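Local coordinates for protein glutathione S-transferase (Bombyx mori, PDB 5ZFG) that metabolises the organophosphate insecticide diazinon and probably works as a glutathione transferase of the GST superfamily, at residues Ser82-Gln87 and Leu156-Phe161; Pro162-Thr167 and Lys185-Phe190; Leu3-Val8 and Ser16-Leu21. One frame throughout, in Å; residues are numbered along the deposited sequence. Where two conformers were deposited one is given.

Interaction 1: residues Ser82-Gln87 and Leu156-Phe161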
loop_
_atom_site.group_PDB
_atom_site.type_symbol
_atom_site.label_atom_id
_atom_site.label_comp_id
_atom_site.label_asym_id
_atom_site.label_seq_id
_atom_site.Cartn_x
_atom_site.Cartn_y
_atom_site.Cartn_z
ATOM N N SER B 82 11.917 6.469 -16.609
ATOM C CA SER B 82 12.018 5.049 -16.944
ATOM C C SER B 82 10.637 4.414 -17.101
ATOM O O SER B 82 9.725 4.693 -16.314
ATOM C CB SER B 82 12.798 4.286 -15.876
ATOM O OG SER B 82 12.690 2.884 -16.087
ATOM N N PRO B 83 10.477 3.524 -18.085
ATOM C CA PRO B 83 9.227 2.765 -18.211
ATOM C C PRO B 83 8.989 1.799 -17.066
ATOM O O PRO B 83 7.884 1.247 -16.974
ATOM C CB PRO B 83 9.403 2.003 -19.531
ATOM C CG PRO B 83 10.539 2.669 -20.230
ATOM C CD PRO B 83 11.435 3.182 -19.148
ATOM N N LEU B 84 9.981 1.569 -16.205
ATOM C CA LEU B 84 9.753 0.744 -15.021
ATOM C C LEU B 84 8.726 1.386 -14.082
ATOM O O LEU B 84 8.134 0.685 -13.257
ATOM C CB LEU B 84 11.071 0.508 -14.280
ATOM C CG LEU B 84 11.245 -0.699 -13.361
ATOM C CD1 LEU B 84 11.146 -2.020 -14.106
ATOM C CD2 LEU B 84 12.575 -0.628 -12.653
ATOM N N TYR B 85 8.501 2.696 -14.197
ATOM C CA TYR B 85 7.443 3.383 -13.444
ATOM C C TYR B 85 6.905 4.505 -14.319
ATOM O O TYR B 85 7.326 5.664 -14.205
ATOM C CB TYR B 85 7.966 3.923 -12.110
ATOM C CG TYR B 85 6.905 4.341 -11.087
ATOM C CD1 TYR B 85 5.624 3.794 -11.101
ATOM C CD2 TYR B 85 7.210 5.282 -10.108
ATOM C CE1 TYR B 85 4.655 4.180 -10.158
ATOM C CE2 TYR B 85 6.273 5.660 -9.146
ATOM C CZ TYR B 85 4.990 5.114 -9.178
ATOM O OH TYR B 85 4.078 5.528 -8.221
ATOM N N PRO B 86 5.965 4.194 -15.208
ATOM C CA PRO B 86 5.500 5.192 -16.179
ATOM C C PRO B 86 4.943 6.442 -15.519
ATOM O O PRO B 86 4.370 6.399 -14.429
ATOM C CB PRO B 86 4.406 4.447 -16.952
ATOM C CG PRO B 86 4.695 2.995 -16.749
ATOM C CD PRO B 86 5.288 2.896 -15.375
ATOM N N GLN B 87 5.090 7.565 -16.217
ATOM C CA GLN B 87 4.602 8.844 -15.724
ATOM C C GLN B 87 3.177 9.144 -16.164
ATOM O O GLN B 87 2.523 9.983 -15.544
ATOM C CB GLN B 87 5.530 9.977 -16.180
ATOM C CG GLN B 87 6.946 9.826 -15.658
ATOM C CD GLN B 87 7.902 10.846 -16.245
ATOM O OE1 GLN B 87 8.319 11.785 -15.561
ATOM N NE2 GLN B 87 8.261 10.664 -17.516
ATOM N N LEU B 156 8.114 -4.701 -18.335
ATOM C CA LEU B 156 8.377 -4.830 -16.902
ATOM C C LEU B 156 8.205 -3.493 -16.187
ATOM O O LEU B 156 8.621 -2.443 -16.692
ATOM C CB LEU B 156 9.799 -5.360 -16.682
ATOM C CG LEU B 156 10.174 -5.824 -15.264
ATOM C CD1 LEU B 156 9.542 -7.163 -14.941
ATOM C CD2 LEU B 156 11.683 -5.867 -15.048
ATOM N N THR B 157 7.557 -3.525 -15.011
ATOM C CA THR B 157 7.449 -2.347 -14.149
ATOM C C THR B 157 7.742 -2.754 -12.707
ATOM O O THR B 157 7.843 -3.939 -12.384
ATOM C CB THR B 157 6.063 -1.685 -14.217
ATOM O OG1 THR B 157 5.076 -2.579 -13.696
ATOM C CG2 THR B 157 5.680 -1.289 -15.653
ATOM N N ILE B 158 7.857 -1.758 -11.817
ATOM C CA ILE B 158 8.079 -2.086 -10.407
ATOM C C ILE B 158 6.920 -2.894 -9.829
ATOM O O ILE B 158 7.084 -3.532 -8.792
ATOM C CB ILE B 158 8.336 -0.836 -9.523
ATOM C CG1 ILE B 158 7.191 0.189 -9.590
ATOM C CG2 ILE B 158 9.716 -0.193 -9.823
ATOM C CD1 ILE B 158 7.375 1.356 -8.592
ATOM N N ALA B 159 5.742 -2.871 -10.463
ATOM C CA ALA B 159 4.637 -3.692 -9.975
ATOM C C ALA B 159 4.952 -5.179 -10.085
ATOM O O ALA B 159 4.409 -5.989 -9.323
ATOM C CB ALA B 159 3.359 -3.363 -10.752
ATOM N N ASP B 160 5.843 -5.559 -11.004
ATOM C CA ASP B 160 6.122 -6.976 -11.204
ATOM C C ASP B 160 6.891 -7.589 -10.037
ATOM O O ASP B 160 6.604 -8.722 -9.645
ATOM C CB ASP B 160 6.896 -7.173 -12.501
ATOM C CG ASP B 160 6.023 -6.988 -13.699
ATOM O OD1 ASP B 160 5.169 -7.878 -13.920
ATOM O OD2 ASP B 160 6.147 -5.939 -14.374
ATOM N N PHE B 161 7.872 -6.872 -9.484
ATOM C CA PHE B 161 8.769 -7.486 -8.504
ATOM C C PHE B 161 8.042 -7.996 -7.272
ATOM O O PHE B 161 8.269 -9.159 -6.897
ATOM C CB PHE B 161 9.905 -6.530 -8.106
ATOM C CG PHE B 161 10.716 -6.035 -9.261
ATOM C CD1 PHE B 161 11.261 -6.923 -10.185
ATOM C CD2 PHE B 161 10.920 -4.669 -9.434
ATOM C CE1 PHE B 161 11.990 -6.448 -11.276
ATOM C CE2 PHE B 161 11.662 -4.185 -10.509
ATOM C CZ PHE B 161 12.194 -5.082 -11.435
#
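I158 N donates to L84 O at 2.8 Å with an N-H...O angle of 155°, and the donor lies in the plane of the L84 carbonyl. That backbone bond ties the loop 82-87, in which P83 and P86 flank L84 and Y85, to the turn just ahead of helix 160-172. The loop is itself a type I turn from S82 to Y85, with S82 OG accepting from L84 N at 3.0 Å in an ST turn, so the residue that offers its carbonyl is itself held through its N-H.

Around the bond the side chains close in. L84 and I158 meet at about a right angle, L84 CG coming within 3.9 Å of I158 CG2, while L84 CD1 turns the other way and rests 4.0 Å from L156 CD2. In I158 the CG1 branch sits between the backbone N and the carbonyl carbon (chi1 57°), which sends the end of the chain to Y85. There I158 CD1 hangs over a face of the Y85 ring, 4.0 Å from the centroid and 14° off the normal, a CH-pi contact. The far end of that ring is held by a hydrogen bond from Y85 OH to N96, and R92 makes a cation-pi contact with it.

Beyond the L84 bond, the 156-161 side organises itself. D160 OD2 takes T157 N at 2.9 Å, nearly straight and almost along the carboxylate C-O axis; in return T157 OG1 accepts a weak bond from A159 N at 3.3 Å. L156 CD2 and F161 CE1 meet at 3.8 Å across this turn. The T157-D160 pair is the N-capping box and the L156-F161 contact the hydrophobic staple, a pairing familiar from the start of this helix in GST C-terminal domains.

Interaction 2: residues Pro162-Thr167 and Lys185-Phe190; sequences PLINST and KWYNDF
I164 carries this contact, its ethyl branch wedged between two rings of the other helix, with W186 on one side and F190 on the other. CD1 presses on a face of the indole near its rim, 3.4 Å from W186 CZ2, a close methyl contact. CG1 stands 4.1 Å from the F190 centroid and only 11° off the normal, so it sits over the middle of that ring.

The short segments 162-167 and 185-190 cross at -101°, their axes 10.7 Å apart at closest. Such steeply crossed helices, 160-172 and 181-193, belong to the all-helical C-terminal domain of the GST fold. W186 has CG anti to its N (chi1 154°), which carries the six-membered ring across: its face takes I164 and its edge meets L163, W186 CH2 lying 3.7 Å from L163 CB, and T167 OG1. At the other end NE1 bonds to D160 OD1. Replaced by a leucine, W186 would probably leave the I164 methyl poorly covered and D160 OD1 short of one donor.

Y187 takes T167 CG2 over one face, 3.6 Å from Y187 CD1, and I164 O at its edge. T167 OG1 also donates to L163 O at 2.8 Å; Y187 OH bonds to E171.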
loop_
_atom_site.group_PDB
_atom_site.type_symbol
_atom_site.label_atom_id
_atom_site.label_comp_id
_atom_site.label_asym_id
_atom_site.label_seq_id
_atom_site.Cartn_x
_atom_site.Cartn_y
_atom_site.Cartn_z
ATOM N N PRO B 162 7.170 -7.225 -6.601
ATOM C CA PRO B 162 6.499 -7.795 -5.425
ATOM C C PRO B 162 5.644 -8.995 -5.783
ATOM O O PRO B 162 5.631 -9.976 -5.025
ATOM C CB PRO B 162 5.676 -6.607 -4.878
ATOM C CG PRO B 162 6.421 -5.381 -5.394
ATOM C CD PRO B 162 6.846 -5.799 -6.766
ATOM N N LEU B 163 4.958 -8.965 -6.935
ATOM C CA LEU B 163 4.132 -10.115 -7.294
ATOM C C LEU B 163 4.995 -11.320 -7.656
ATOM O O LEU B 163 4.649 -12.458 -7.318
ATOM C CB LEU B 163 3.193 -9.752 -8.446
ATOM C CG LEU B 163 2.184 -8.622 -8.125
ATOM C CD1 LEU B 163 1.566 -8.043 -9.398
ATOM C CD2 LEU B 163 1.108 -9.168 -7.188
ATOM N N ILE B 164 6.132 -11.084 -8.321
ATOM C CA ILE B 164 7.039 -12.190 -8.639
ATOM C C ILE B 164 7.499 -12.870 -7.356
ATOM O O ILE B 164 7.440 -14.096 -7.214
ATOM C CB ILE B 164 8.244 -11.692 -9.458
ATOM C CG1 ILE B 164 7.852 -11.463 -10.928
ATOM C CG2 ILE B 164 9.406 -12.701 -9.306
ATOM C CD1 ILE B 164 7.545 -12.749 -11.686
ATOM N N ASN B 165 7.943 -12.074 -6.388
ATOM C CA ASN B 165 8.484 -12.637 -5.162
ATOM C C ASN B 165 7.408 -13.244 -4.262
ATOM O O ASN B 165 7.699 -14.183 -3.512
ATOM C CB ASN B 165 9.296 -11.562 -4.454
ATOM C CG ASN B 165 10.564 -11.245 -5.214
ATOM O OD1 ASN B 165 11.339 -12.161 -5.523
ATOM N ND2 ASN B 165 10.783 -9.979 -5.540
ATOM N N SER B 166 6.169 -12.748 -4.316
ATOM C CA SER B 166 5.083 -13.470 -3.657
ATOM C C SER B 166 4.885 -14.843 -4.305
ATOM O O SER B 166 4.783 -15.866 -3.617
ATOM C CB SER B 166 3.793 -12.648 -3.716
ATOM O OG SER B 166 3.922 -11.427 -2.990
ATOM N N THR B 167 4.836 -14.877 -5.641
ATOM C CA THR B 167 4.625 -16.129 -6.368
ATOM C C THR B 167 5.791 -17.090 -6.172
ATOM O O THR B 167 5.598 -18.314 -6.136
ATOM C CB THR B 167 4.429 -15.825 -7.858
ATOM O OG1 THR B 167 3.404 -14.819 -8.014
ATOM C CG2 THR B 167 4.028 -17.092 -8.620
ATOM N N LYS B 185 2.788 -18.449 -17.170
ATOM C CA LYS B 185 3.586 -17.939 -18.281
ATOM C C LYS B 185 4.355 -16.683 -17.883
ATOM O O LYS B 185 5.555 -16.570 -18.151
ATOM C CB LYS B 185 2.676 -17.665 -19.481
ATOM C CG LYS B 185 3.377 -17.126 -20.710
ATOM C CD LYS B 185 4.486 -18.045 -21.192
ATOM C CE LYS B 185 4.934 -17.657 -22.602
ATOM N NZ LYS B 185 4.069 -16.586 -23.190
ATOM N N TRP B 186 3.675 -15.725 -17.244
ATOM C CA TRP B 186 4.324 -14.484 -16.817
ATOM C C TRP B 186 5.495 -14.766 -15.881
ATOM O O TRP B 186 6.595 -14.219 -16.052
ATOM C CB TRP B 186 3.278 -13.586 -16.144
ATOM C CG TRP B 186 3.793 -12.584 -15.137
ATOM C CD1 TRP B 186 4.332 -11.364 -15.400
ATOM C CD2 TRP B 186 3.755 -12.708 -13.708
ATOM N NE1 TRP B 186 4.657 -10.723 -14.227
ATOM C CE2 TRP B 186 4.311 -11.527 -13.174
ATOM C CE3 TRP B 186 3.311 -13.701 -12.831
ATOM C CZ2 TRP B 186 4.424 -11.310 -11.804
ATOM C CZ3 TRP B 186 3.441 -13.493 -11.471
ATOM C CH2 TRP B 186 3.996 -12.302 -10.971
ATOM N N TYR B 187 5.269 -15.620 -14.884
ATOM C CA TYR B 187 6.294 -15.938 -13.895
ATOM C C TYR B 187 7.500 -16.600 -14.550
ATOM O O TYR B 187 8.653 -16.223 -14.298
ATOM C CB TYR B 187 5.671 -16.840 -12.829
ATOM C CG TYR B 187 6.568 -17.303 -11.711
ATOM C CD1 TYR B 187 6.921 -16.457 -10.658
ATOM C CD2 TYR B 187 7.030 -18.608 -11.682
ATOM C CE1 TYR B 187 7.722 -16.916 -9.615
ATOM C CE2 TYR B 187 7.818 -19.061 -10.669
ATOM C CZ TYR B 187 8.173 -18.226 -9.639
ATOM O OH TYR B 187 8.964 -18.723 -8.635
ATOM N N ASN B 188 7.254 -17.574 -15.428
ATOM C CA ASN B 188 8.374 -18.264 -16.061
ATOM C C ASN B 188 9.038 -17.423 -17.146
ATOM O O ASN B 188 10.258 -17.508 -17.315
ATOM C CB ASN B 188 7.907 -19.610 -16.611
ATOM C CG ASN B 188 7.751 -20.639 -15.517
ATOM O OD1 ASN B 188 8.739 -21.144 -14.986
ATOM N ND2 ASN B 188 6.506 -20.933 -15.145
ATOM N N ASP B 189 8.273 -16.605 -17.877
ATOM C CA ASP B 189 8.891 -15.672 -18.818
ATOM C C ASP B 189 9.816 -14.690 -18.108
ATOM O O ASP B 189 10.828 -14.259 -18.680
ATOM C CB ASP B 189 7.823 -14.890 -19.588
ATOM C CG ASP B 189 7.176 -15.700 -20.702
ATOM O OD1 ASP B 189 7.557 -16.872 -20.924
ATOM O OD2 ASP B 189 6.264 -15.147 -21.348
ATOM N N PHE B 190 9.479 -14.307 -16.872
ATOM C CA PHE B 190 10.336 -13.386 -16.132
ATOM C C PHE B 190 11.721 -13.986 -15.919
ATOM O O PHE B 190 12.741 -13.302 -16.104
ATOM C CB PHE B 190 9.679 -13.023 -14.795
ATOM C CG PHE B 190 10.544 -12.181 -13.901
ATOM C CD1 PHE B 190 10.607 -10.802 -14.068
ATOM C CD2 PHE B 190 11.294 -12.768 -12.886
ATOM C CE1 PHE B 190 11.415 -10.015 -13.236
ATOM C CE2 PHE B 190 12.102 -11.995 -12.057
ATOM C CZ PHE B 190 12.160 -10.615 -12.238
#

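Interaction 3: residues Leu3-Val8 and Ser16-Leu21. With EDO (1,2-ethanediol), chain G.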
loop_
_atom_site.group_PDB
_atom_site.type_symbol
_atom_site.label_atom_id
_atom_site.label_comp_id
_atom_site.label_asym_id
_atom_site.label_seq_id
_atom_site.Cartn_x
_atom_site.Cartn_y
_atom_site.Cartn_z
ATOM N N LEU B 3 24.066 5.213 -1.021
ATOM C CA LEU B 3 22.712 4.742 -0.754
ATOM C C LEU B 3 22.765 3.381 -0.068
ATOM O O LEU B 3 23.428 2.461 -0.552
ATOM C CB LEU B 3 21.947 4.647 -2.068
ATOM C CG LEU B 3 20.475 4.249 -2.132
ATOM C CD1 LEU B 3 19.661 5.215 -1.306
ATOM C CD2 LEU B 3 20.006 4.289 -3.556
ATOM N N LYS B 4 22.058 3.240 1.052
ATOM C CA LYS B 4 22.173 2.058 1.898
ATOM C C LYS B 4 20.815 1.384 2.039
ATOM O O LYS B 4 19.825 2.049 2.361
ATOM C CB LYS B 4 22.713 2.434 3.274
ATOM C CG LYS B 4 24.139 3.033 3.238
ATOM C CD LYS B 4 24.668 3.255 4.644
ATOM C CE LYS B 4 25.869 4.184 4.646
ATOM N NZ LYS B 4 26.515 4.178 5.988
ATOM N N LEU B 5 20.778 0.072 1.816
ATOM C CA LEU B 5 19.554 -0.714 1.985
ATOM C C LEU B 5 19.739 -1.741 3.092
ATOM O O LEU B 5 20.588 -2.634 2.983
ATOM C CB LEU B 5 19.165 -1.425 0.692
ATOM C CG LEU B 5 17.886 -2.248 0.790
ATOM C CD1 LEU B 5 16.673 -1.318 0.887
ATOM C CD2 LEU B 5 17.753 -3.177 -0.417
ATOM N N TYR B 6 18.910 -1.641 4.124
ATOM C CA TYR B 6 18.846 -2.640 5.185
ATOM C C TYR B 6 17.791 -3.677 4.816
ATOM O O TYR B 6 16.608 -3.345 4.697
ATOM C CB TYR B 6 18.536 -1.968 6.522
ATOM C CG TYR B 6 19.645 -1.021 6.940
ATOM C CD1 TYR B 6 20.619 -1.427 7.842
ATOM C CD2 TYR B 6 19.747 0.259 6.396
ATOM C CE1 TYR B 6 21.647 -0.578 8.214
ATOM C CE2 TYR B 6 20.779 1.124 6.764
ATOM C CZ TYR B 6 21.723 0.696 7.678
ATOM O OH TYR B 6 22.763 1.536 8.049
ATOM N N ALA B 7 18.222 -4.921 4.609
ATOM C CA ALA B 7 17.387 -5.945 3.986
ATOM C C ALA B 7 17.627 -7.285 4.672
ATOM O O ALA B 7 18.581 -7.442 5.436
ATOM C CB ALA B 7 17.694 -6.059 2.483
ATOM N N VAL B 8 16.762 -8.269 4.381
ATOM C CA VAL B 8 16.943 -9.638 4.851
ATOM C C VAL B 8 16.929 -10.574 3.646
ATOM O O VAL B 8 16.164 -10.375 2.695
ATOM C CB VAL B 8 15.875 -10.021 5.909
ATOM C CG1 VAL B 8 14.479 -10.201 5.294
ATOM C CG2 VAL B 8 16.304 -11.261 6.676
ATOM N N SER B 16 12.419 -7.388 -3.653
ATOM C CA SER B 16 11.820 -6.527 -4.669
ATOM C C SER B 16 12.588 -5.219 -4.796
ATOM O O SER B 16 12.802 -4.721 -5.910
ATOM C CB SER B 16 10.355 -6.250 -4.319
ATOM O OG SER B 16 9.604 -7.441 -4.287
ATOM N N VAL B 17 12.991 -4.639 -3.665
ATOM C CA VAL B 17 13.736 -3.388 -3.714
ATOM C C VAL B 17 15.102 -3.623 -4.356
ATOM O O VAL B 17 15.561 -2.822 -5.175
ATOM C CB VAL B 17 13.866 -2.758 -2.315
ATOM C CG1 VAL B 17 14.795 -1.535 -2.353
ATOM C CG2 VAL B 17 12.483 -2.322 -1.761
ATOM N N ARG B 18 15.738 -4.751 -4.048
ATOM C CA ARG B 18 17.042 -5.015 -4.662
ATOM C C ARG B 18 16.922 -5.176 -6.173
ATOM O O ARG B 18 17.751 -4.646 -6.920
ATOM C CB ARG B 18 17.689 -6.241 -4.016
ATOM C CG ARG B 18 18.155 -5.958 -2.586
ATOM C CD ARG B 18 18.575 -7.225 -1.836
ATOM N NE ARG B 18 19.508 -7.975 -2.664
ATOM C CZ ARG B 18 19.591 -9.298 -2.709
ATOM N NH1 ARG B 18 18.823 -10.058 -1.943
ATOM N NH2 ARG B 18 20.452 -9.865 -3.537
ATOM N N GLN B 19 15.906 -5.906 -6.642
ATOM C CA GLN B 19 15.703 -6.077 -8.078
ATOM C C GLN B 19 15.501 -4.731 -8.771
ATOM O O GLN B 19 16.105 -4.468 -9.816
ATOM C CB GLN B 19 14.520 -7.008 -8.334
ATOM C CG GLN B 19 14.786 -8.437 -7.889
ATOM C CD GLN B 19 13.560 -9.277 -8.027
ATOM O OE1 GLN B 19 12.467 -8.867 -7.608
ATOM N NE2 GLN B 19 13.711 -10.457 -8.616
ATOM N N ALA B 20 14.691 -3.847 -8.181
ATOM C CA ALA B 20 14.504 -2.525 -8.771
ATOM C C ALA B 20 15.817 -1.737 -8.830
ATOM O O ALA B 20 16.124 -1.103 -9.847
ATOM C CB ALA B 20 13.450 -1.740 -7.987
ATOM N N LEU B 21 16.583 -1.733 -7.731
ATOM C CA LEU B 21 17.854 -1.011 -7.723
ATOM C C LEU B 21 18.795 -1.558 -8.787
ATOM O O LEU B 21 19.469 -0.788 -9.482
ATOM C CB LEU B 21 18.507 -1.094 -6.345
ATOM C CG LEU B 21 17.873 -0.262 -5.221
ATOM C CD1 LEU B 21 18.270 -0.848 -3.869
ATOM C CD2 LEU B 21 18.265 1.222 -5.331
HETATM C C1 EDO G . 21.579 -7.376 -5.563
HETATM O O1 EDO G . 21.856 -6.930 -4.226
HETATM C C2 EDO G . 22.359 -8.641 -5.929
HETATM O O2 EDO G . 22.773 -8.594 -7.317
HETATM O O HOH W 1 17.582 -9.250 0.590
#
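L5 meets the helix with both methyls: both touch V17 CG1, and CD2 also reaches R18 and L21. CD2 comes down on the aliphatic part of R18, 3.5 Å from R18 CG, the two side chains crossing at about a right angle. CD1 leans obliquely on V17, 3.8 Å from its CG1. With CG anti to the backbone N (chi1 -179°), the L5 fork is held out over V17, with CD2 on the R18 side. A helical turn further on, L21 CD1 lies 4.2 Å from L5 CD2, and L21 CD2 turns to L3, 3.9 Å from its CD2, again obliquely.

This is the first strand and helix of the beta-alpha-beta unit that opens the thioredoxin-like N-terminal domain: strand 3-7 is followed by helix 12-23, then by strand 29-32, which pairs parallel to the first. The axes of the short segments come within 10.2 Å, with 152° between their directions, so the helix runs roughly back along the strand. Helix 67-78 also packs on this helix, with V17 touching I70 and L21 touching I74.

R18 does two jobs. Its CG packs on L5, while a bend at chi3 (50°) turns the guanidinium away along the strand's end. NE donates to O1 of an ethanediol molecule at 3.0 Å, probably a guest from the crystallisation liquor. NH1 gives its hydrogen to a water at 2.9 Å, and that water in turn donates to V8 O at 2.8 Å, though V8 was modelled in two conformers and this bridge is that of one.

From the N terminus, interaction 3 comes first: a short excursion of seven residues brings helix 12-23 back against strand 3-7 in the thioredoxin-like domain. Interaction 1 then closes a long loop, mostly helical, bringing 82-87 to the start of helix 160-172. Interaction 2 follows directly on that helix and closes a short loop to helix 181-193. The three are in series; none nests or crosses. They still meet in space. F161 at the end of interaction 1 packs on A20 of interaction 3, and N165 of interaction 2 reaches S16 and Q19, so helix 160-172 joins the two domains. Within the helical domain, F190 packs on L156, tying interaction 2 to interaction 1.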